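Local coordinates for protein ftsY (Mycoplasma mycoides, PDB 1ZU4) that forms the NG-domain fragment of the SRP receptor FtsY, joining an SRP54-type helical bundle to a domain of the P-loop NTPase fold, at residues S178-A183 / N217-Q222; I259-M264 / L274-L279; I287-G290 / L296-F299. All coordinates share one frame; numbering follows the deposited sequence.

In the fold
The three contacts follow one another along the chain, all in the P-loop NTPase part of the protein. Contact 1 lies farthest out, its centre about 25 Å from that of the chain, where two helices meet through a partly buried apolar seam. Contact 2 is fully buried and joins a helix to an inner strand by apolar side chains alone. Contact 3, partly buried, adds an antiparallel edge strand and is the one of the three with backbone hydrogen bonds between its segments, alongside apolar contacts. Contacts 2 and 3 adjoin, because strands 258-262 and 284-288 are neighbours in the sheet; L261 O and G288 N, 2.8 Å apart, probably form a hydrogen bond. Contact 1 touches neither.

Contact 1. Residues S178-A183 / N217-Q222; sequences SVVFDA and NKIIQQ
In the helical layer that packs on the sheet of the P-loop NTPase fold, V180 and F181 of helix 176-189 meet I219 and I220 of helix 206-221. The local axes run nearly parallel, 9° apart, at a separation of 9.6 Å, and F181 lies level with I219. V180 CG1 makes the closest approach of the seam. It comes to 3.7 Å from I220 CG2 and also reaches I219 CG2, at 4.1 Å, so that one methyl bridges two consecutive isoleucines. I219 replies with both of its branches. Its CG2 is turned away from its own backbone N and lies against V180 and the CA of F181, while the longer arm, nearly extended at chi2 (158°), carries CD1 to 4.1 Å from F181 CB and just as close to the backbone N of F181. F181 thus contributes the root of its side chain rather than its ring, which stands at the exposed border of the seam. No hydrogen bond spans the two segments; dispersion and shape hold them together. Deeper in, I220 is buried against I107 and M109 of strand 106-111 and against I184, whereas A183 rests on strand 136-140. The apolar seam therefore runs from the sheet outward to the protein surface. Near-parallel helices side by side over a parallel sheet, linked in sequence through strand 194-198, are typical of three-layered, Rossmann-like alpha/beta folds.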
loop_
_atom_site.group_PDB
_atom_site.type_symbol
_atom_site.label_atom_id
_atom_site.label_comp_id
_atom_site.label_asym_id
_atom_site.label_seq_id
_atom_site.Cartn_x
_atom_site.Cartn_y
_atom_site.Cartn_z
ATOM N N SER A 178 17.991 -16.491 11.224
ATOM C CA SER A 178 17.778 -17.665 12.093
ATOM C C SER A 178 16.309 -17.764 12.495
ATOM O O SER A 178 15.775 -18.854 12.610
ATOM C CB SER A 178 18.710 -17.671 13.302
ATOM O OG SER A 178 18.395 -16.590 14.163
ATOM N N VAL A 179 15.645 -16.631 12.669
ATOM C CA VAL A 179 14.192 -16.643 12.942
ATOM C C VAL A 179 13.442 -17.214 11.709
ATOM O O VAL A 179 12.535 -18.033 11.837
ATOM C CB VAL A 179 13.700 -15.229 13.234
ATOM C CG1 VAL A 179 12.188 -15.210 13.509
ATOM C CG2 VAL A 179 14.544 -14.574 14.405
ATOM N N VAL A 180 13.862 -16.801 10.523
ATOM C CA VAL A 180 13.267 -17.333 9.272
ATOM C C VAL A 180 13.533 -18.823 9.173
ATOM O O VAL A 180 12.621 -19.586 8.903
ATOM C CB VAL A 180 13.706 -16.517 8.076
ATOM C CG1 VAL A 180 13.318 -17.192 6.743
ATOM C CG2 VAL A 180 13.115 -15.105 8.205
ATOM N N PHE A 181 14.758 -19.264 9.462
ATOM C CA PHE A 181 15.023 -20.719 9.561
ATOM C C PHE A 181 14.028 -21.445 10.487
ATOM O O PHE A 181 13.429 -22.480 10.120
ATOM C CB PHE A 181 16.489 -20.989 10.017
ATOM C CG PHE A 181 16.830 -22.456 10.163
ATOM C CD1 PHE A 181 17.610 -23.096 9.211
ATOM C CD2 PHE A 181 16.389 -23.185 11.271
ATOM C CE1 PHE A 181 17.937 -24.429 9.338
ATOM C CE2 PHE A 181 16.719 -24.547 11.416
ATOM C CZ PHE A 181 17.494 -25.162 10.437
ATOM N N ASP A 182 13.822 -20.908 11.684
ATOM C CA ASP A 182 12.869 -21.543 12.599
ATOM C C ASP A 182 11.425 -21.538 12.103
ATOM O O ASP A 182 10.715 -22.561 12.192
ATOM C CB ASP A 182 12.958 -20.917 13.991
ATOM C CG ASP A 182 14.222 -21.349 14.727
ATOM O OD1 ASP A 182 14.837 -22.381 14.324
ATOM O OD2 ASP A 182 14.561 -20.677 15.731
ATOM N N ALA A 183 11.001 -20.413 11.551
ATOM C CA ALA A 183 9.620 -20.296 11.007
ATOM C C ALA A 183 9.319 -21.226 9.816
ATOM O O ALA A 183 8.241 -21.865 9.735
ATOM C CB ALA A 183 9.348 -18.828 10.643
ATOM N N ASN A 217 15.807 -15.492 1.543
ATOM C CA ASN A 217 15.458 -16.026 0.257
ATOM C C ASN A 217 15.996 -17.441 0.050
ATOM O O ASN A 217 15.267 -18.344 -0.380
ATOM C CB ASN A 217 16.058 -15.117 -0.793
ATOM C CG ASN A 217 15.244 -13.869 -1.026
ATOM O OD1 ASN A 217 14.078 -13.759 -0.595
ATOM N ND2 ASN A 217 15.849 -12.903 -1.748
ATOM N N LYS A 218 17.271 -17.625 0.360
ATOM C CA LYS A 218 17.916 -18.927 0.225
ATOM C C LYS A 218 17.271 -19.972 1.136
ATOM O O LYS A 218 17.029 -21.097 0.730
ATOM C CB LYS A 218 19.429 -18.791 0.472
ATOM C CG LYS A 218 20.228 -18.103 -0.715
ATOM C CD LYS A 218 19.807 -18.787 -2.062
ATOM C CE LYS A 218 20.964 -18.958 -3.051
ATOM N NZ LYS A 218 20.658 -20.016 -4.084
ATOM N N ILE A 219 16.930 -19.576 2.354
ATOM C CA ILE A 219 16.253 -20.503 3.261
ATOM C C ILE A 219 14.870 -20.917 2.728
ATOM O O ILE A 219 14.491 -22.115 2.788
ATOM C CB ILE A 219 16.081 -19.877 4.691
ATOM C CG1 ILE A 219 17.408 -19.996 5.440
ATOM C CG2 ILE A 219 15.055 -20.691 5.499
ATOM C CD1 ILE A 219 17.583 -19.056 6.553
ATOM N N ILE A 220 14.109 -19.926 2.252
ATOM C CA ILE A 220 12.706 -20.174 1.898
ATOM C C ILE A 220 12.559 -20.868 0.532
ATOM O O ILE A 220 11.703 -21.750 0.376
ATOM C CB ILE A 220 11.769 -18.926 2.072
ATOM C CG1 ILE A 220 12.004 -17.878 0.975
ATOM C CG2 ILE A 220 11.914 -18.306 3.487
ATOM C CD1 ILE A 220 11.398 -16.515 1.281
ATOM N N GLN A 221 13.415 -20.513 -0.415
ATOM C CA GLN A 221 13.378 -21.105 -1.760
ATOM C C GLN A 221 13.699 -22.609 -1.789
ATOM O O GLN A 221 13.390 -23.296 -2.770
ATOM C CB GLN A 221 14.255 -20.300 -2.697
ATOM C CG GLN A 221 13.744 -18.890 -2.864
ATOM C CD GLN A 221 14.676 -18.017 -3.594
ATOM O OE1 GLN A 221 15.861 -18.243 -3.574
ATOM N NE2 GLN A 221 14.158 -16.956 -4.226
ATOM N N GLN A 222 14.280 -23.121 -0.705
ATOM C CA GLN A 222 14.449 -24.576 -0.553
ATOM C C GLN A 222 13.113 -25.263 -0.338
ATOM O O GLN A 222 12.973 -26.454 -0.624
ATOM C CB GLN A 222 15.345 -24.913 0.643
ATOM C CG GLN A 222 16.815 -24.570 0.405
ATOM C CD GLN A 222 17.618 -24.911 1.606
ATOM O OE1 GLN A 222 17.737 -26.078 1.961
ATOM N NE2 GLN A 222 18.144 -23.898 2.281
#

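Contact 2. Residues I259-M264 / L274-L279; sequences IILTKM and LAIKEL
In L261, chi1 (-176°) carries CG away from the backbone N and chi2 (58°) then turns CD1 to the helix, while I276 extends its long arm (chi2 161°) to meet it. I276 CD1 comes end-on against the flank of the L261 CD1 methyl, 3.7 Å away, with the side chains slanted across each other. The short branch of I276 serves a second residue of the strand: its CG2 lies 4.4 Å from CG1 of I259, a looser approach. I259 and L261, two positions apart, both point toward the helix, and I276 alone answers them from segment 274-279. These residues join strand 258-262 to helix 272-280 within a beta-alpha-beta crossover that returns to strand 284-288. V244 of helix 241-250 also touches I276, and L233 and I235 of strand 230-236 border I259, so the contact belongs to a wider apolar core. K277, on the same helix, sends NZ instead to the backbone oxygens of Y86 and D88. With all three touching residues buried and aliphatic, and no hydrogen bond across the segments, the helix is held here by shape and hydrophobic burial without directional bonds.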
loop_
_atom_site.group_PDB
_atom_site.type_symbol
_atom_site.label_atom_id
_atom_site.label_comp_id
_atom_site.label_asym_id
_atom_site.label_seq_id
_atom_site.Cartn_x
_atom_site.Cartn_y
_atom_site.Cartn_z
ATOM N N ILE A 259 2.774 -2.701 -2.881
ATOM C CA ILE A 259 2.722 -1.653 -1.849
ATOM C C ILE A 259 1.482 -1.837 -0.933
ATOM O O ILE A 259 0.387 -2.185 -1.386
ATOM C CB ILE A 259 2.657 -0.222 -2.491
ATOM C CG1 ILE A 259 3.858 0.099 -3.428
ATOM C CG2 ILE A 259 2.516 0.909 -1.450
ATOM C CD1 ILE A 259 5.187 -0.072 -2.835
ATOM N N ILE A 260 1.675 -1.532 0.341
ATOM C CA ILE A 260 0.631 -1.402 1.329
ATOM C C ILE A 260 0.621 0.081 1.712
ATOM O O ILE A 260 1.559 0.543 2.298
ATOM C CB ILE A 260 0.935 -2.230 2.599
ATOM C CG1 ILE A 260 1.116 -3.750 2.252
ATOM C CG2 ILE A 260 -0.162 -2.068 3.621
ATOM C CD1 ILE A 260 1.358 -4.588 3.521
ATOM N N LEU A 261 -0.448 0.786 1.370
ATOM C CA LEU A 261 -0.637 2.216 1.607
ATOM C C LEU A 261 -1.445 2.359 2.899
ATOM O O LEU A 261 -2.590 2.016 2.924
ATOM C CB LEU A 261 -1.449 2.818 0.436
ATOM C CG LEU A 261 -1.645 4.346 0.512
ATOM C CD1 LEU A 261 -0.309 5.106 0.553
ATOM C CD2 LEU A 261 -2.542 4.856 -0.615
ATOM N N THR A 262 -0.826 2.858 3.960
ATOM C CA THR A 262 -1.455 2.951 5.265
ATOM C C THR A 262 -1.870 4.354 5.549
ATOM O O THR A 262 -1.417 5.307 4.868
ATOM C CB THR A 262 -0.483 2.535 6.384
ATOM O OG1 THR A 262 0.664 3.397 6.355
ATOM C CG2 THR A 262 -0.044 1.087 6.200
ATOM N N LYS A 263 -2.751 4.485 6.551
ATOM C CA LYS A 263 -3.152 5.788 7.089
ATOM C C LYS A 263 -3.848 6.672 6.116
ATOM O O LYS A 263 -3.845 7.889 6.282
ATOM C CB LYS A 263 -1.965 6.520 7.747
ATOM C CG LYS A 263 -1.585 5.849 9.065
ATOM C CD LYS A 263 -0.369 6.457 9.733
ATOM C CE LYS A 263 0.274 5.426 10.641
ATOM N NZ LYS A 263 -0.742 4.846 11.634
ATOM N N MET A 264 -4.494 6.075 5.118
ATOM C CA MET A 264 -5.240 6.878 4.164
ATOM C C MET A 264 -6.235 7.788 4.866
ATOM O O MET A 264 -6.379 8.942 4.496
ATOM C CB MET A 264 -5.954 5.998 3.140
ATOM C CG MET A 264 -6.296 6.755 1.836
ATOM S SD MET A 264 -4.946 7.697 1.040
ATOM C CE MET A 264 -5.872 9.060 0.314
ATOM N N LEU A 274 -1.819 8.074 -7.196
ATOM C CA LEU A 274 -1.327 8.341 -8.527
ATOM C C LEU A 274 0.133 8.718 -8.518
ATOM O O LEU A 274 0.840 8.403 -9.444
ATOM C CB LEU A 274 -2.146 9.444 -9.192
ATOM C CG LEU A 274 -3.604 9.112 -9.521
ATOM C CD1 LEU A 274 -4.283 10.347 -10.154
ATOM C CD2 LEU A 274 -3.574 8.007 -10.491
ATOM N N ALA A 275 0.557 9.451 -7.504
ATOM C CA ALA A 275 1.956 9.777 -7.321
ATOM C C ALA A 275 2.746 8.469 -7.204
ATOM O O ALA A 275 3.812 8.356 -7.781
ATOM C CB ALA A 275 2.159 10.684 -6.045
ATOM N N ILE A 276 2.218 7.483 -6.454
ATOM C CA ILE A 276 2.884 6.193 -6.289
ATOM C C ILE A 276 3.033 5.477 -7.652
ATOM O O ILE A 276 4.117 5.049 -8.047
ATOM C CB ILE A 276 2.127 5.293 -5.235
ATOM C CG1 ILE A 276 2.370 5.865 -3.815
ATOM C CG2 ILE A 276 2.581 3.828 -5.327
ATOM C CD1 ILE A 276 1.367 5.401 -2.772
ATOM N N LYS A 277 1.914 5.338 -8.346
ATOM C CA LYS A 277 1.885 4.739 -9.675
ATOM C C LYS A 277 2.947 5.405 -10.590
ATOM O O LYS A 277 3.693 4.703 -11.253
ATOM C CB LYS A 277 0.460 4.897 -10.223
ATOM C CG LYS A 277 0.278 4.654 -11.696
ATOM C CD LYS A 277 0.650 3.214 -11.999
ATOM C CE LYS A 277 0.932 3.041 -13.479
ATOM N NZ LYS A 277 0.022 3.872 -14.352
ATOM N N GLU A 278 3.025 6.741 -10.589
ATOM C CA GLU A 278 3.988 7.451 -11.466
ATOM C C GLU A 278 5.441 7.224 -11.032
ATOM O O GLU A 278 6.258 6.774 -11.832
ATOM C CB GLU A 278 3.696 8.966 -11.517
ATOM C CG GLU A 278 4.670 9.777 -12.378
ATOM C CD GLU A 278 4.563 9.436 -13.836
ATOM O OE1 GLU A 278 3.458 9.092 -14.310
ATOM O OE2 GLU A 278 5.615 9.479 -14.489
ATOM N N LEU A 279 5.764 7.532 -9.778
ATOM C CA LEU A 279 7.139 7.452 -9.358
ATOM C C LEU A 279 7.684 6.021 -9.236
ATOM O O LEU A 279 8.801 5.808 -9.644
ATOM C CB LEU A 279 7.412 8.207 -8.047
ATOM C CG LEU A 279 8.895 8.631 -7.906
ATOM C CD1 LEU A 279 9.208 9.784 -8.887
ATOM C CD2 LEU A 279 9.280 9.027 -6.478
#

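Contact 3. Residues I287-G290 / L296-F299; sequences IGVG and LLAF
I287 and F299 meet at a slant, the ring turning its edge to the aliphatic chain: F299 CD1 lies 4.1 Å from I287 CB, which sits near the plane of the ring. The adjacent methyl, I287 CG2, lies almost as close to the same ring carbon. F299, just past strand 296-298, places its ring beside I287 with CG opposite its backbone N about the CA-CB bond (chi1 -175°). I287 also shares a sheet face with L297, its CG2 lying 4.2 Å from L297 CB. L297 leans the other way along the hairpin, and its CD1 comes within 3.7 Å of V289 CG2, again with the two side chains crossing. On the face opposite I287 and L297, L296 bends back over the neighbouring strand and lays its CD1 on the backbone of G288, 3.8 Å from the CA of this glycine.

Between these two layers of side chains the backbones pair antiparallel. I287 and L297 make the hydrogen-bonded pair, I287 N giving to L297 O at 2.9 Å and L297 N giving to I287 O at 3.1 Å. The first bond is the straighter, at 162° about its hydrogen. G288 and L296 form the next, non-hydrogen-bonded pair, where the CA atoms approach to 4.5 Å. Strand 296-298 is thereby attached as the antiparallel edge of an otherwise parallel sheet; on its other side strand 284-288 lies parallel to strand 258-262, G288 bonding to L261 through the backbone. Helix 7-10 packs against V289 and L297 through M7, M264 touches I287, and on the other face helix 118-131 meets L296 through K124 and M125.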
loop_
_atom_site.group_PDB
_atom_site.type_symbol
_atom_site.label_atom_id
_atom_site.label_comp_id
_atom_site.label_asym_id
_atom_site.label_seq_id
_atom_site.Cartn_x
_atom_site.Cartn_y
_atom_site.Cartn_z
ATOM N N ILE A 287 -4.681 -1.539 1.250
ATOM C CA ILE A 287 -4.790 -0.184 1.768
ATOM C C ILE A 287 -5.344 -0.197 3.206
ATOM O O ILE A 287 -6.367 -0.819 3.473
ATOM C CB ILE A 287 -5.677 0.707 0.866
ATOM C CG1 ILE A 287 -5.711 2.151 1.384
ATOM C CG2 ILE A 287 -7.096 0.091 0.630
ATOM C CD1 ILE A 287 -6.518 3.091 0.477
ATOM N N GLY A 288 -4.652 0.510 4.097
ATOM C CA GLY A 288 -5.029 0.669 5.517
ATOM C C GLY A 288 -6.087 1.754 5.679
ATOM O O GLY A 288 -5.893 2.923 5.258
ATOM N N VAL A 289 -7.209 1.378 6.285
ATOM C CA VAL A 289 -8.399 2.247 6.312
ATOM C C VAL A 289 -8.629 2.890 7.705
ATOM O O VAL A 289 -9.493 3.771 7.883
ATOM C CB VAL A 289 -9.614 1.407 5.859
ATOM C CG1 VAL A 289 -10.891 1.772 6.626
ATOM C CG2 VAL A 289 -9.774 1.490 4.339
ATOM N N GLY A 290 -7.832 2.459 8.677
ATOM C CA GLY A 290 -7.998 2.894 10.059
ATOM C C GLY A 290 -7.084 2.171 11.043
ATOM O O GLY A 290 -6.143 1.479 10.637
ATOM N N LEU A 296 -7.961 -3.096 7.010
ATOM C CA LEU A 296 -7.058 -3.369 5.904
ATOM C C LEU A 296 -7.858 -4.055 4.821
ATOM O O LEU A 296 -8.574 -5.033 5.095
ATOM C CB LEU A 296 -5.931 -4.286 6.343
ATOM C CG LEU A 296 -4.711 -4.182 5.432
ATOM C CD1 LEU A 296 -3.881 -2.904 5.710
ATOM C CD2 LEU A 296 -3.905 -5.463 5.555
ATOM N N LEU A 297 -7.743 -3.550 3.598
ATOM C CA LEU A 297 -8.551 -4.042 2.503
ATOM C C LEU A 297 -7.642 -4.306 1.350
ATOM O O LEU A 297 -6.570 -3.708 1.268
ATOM C CB LEU A 297 -9.602 -2.998 2.073
ATOM C CG LEU A 297 -10.553 -2.351 3.085
ATOM C CD1 LEU A 297 -11.311 -1.224 2.424
ATOM C CD2 LEU A 297 -11.539 -3.406 3.595
ATOM N N ALA A 298 -8.061 -5.198 0.459
ATOM C CA ALA A 298 -7.416 -5.288 -0.817
ATOM C C ALA A 298 -7.653 -3.970 -1.526
ATOM O O ALA A 298 -8.762 -3.456 -1.507
ATOM C CB ALA A 298 -8.001 -6.431 -1.651
ATOM N N PHE A 299 -6.615 -3.456 -2.186
ATOM C CA PHE A 299 -6.726 -2.250 -2.938
ATOM C C PHE A 299 -7.508 -2.430 -4.235
ATOM O O PHE A 299 -7.348 -3.415 -4.972
ATOM C CB PHE A 299 -5.349 -1.747 -3.287
ATOM C CG PHE A 299 -5.365 -0.448 -3.956
ATOM C CD1 PHE A 299 -5.601 0.688 -3.228
ATOM C CD2 PHE A 299 -5.162 -0.349 -5.339
ATOM C CE1 PHE A 299 -5.598 1.917 -3.859
ATOM C CE2 PHE A 299 -5.192 0.861 -5.951
ATOM C CZ PHE A 299 -5.408 1.981 -5.237
#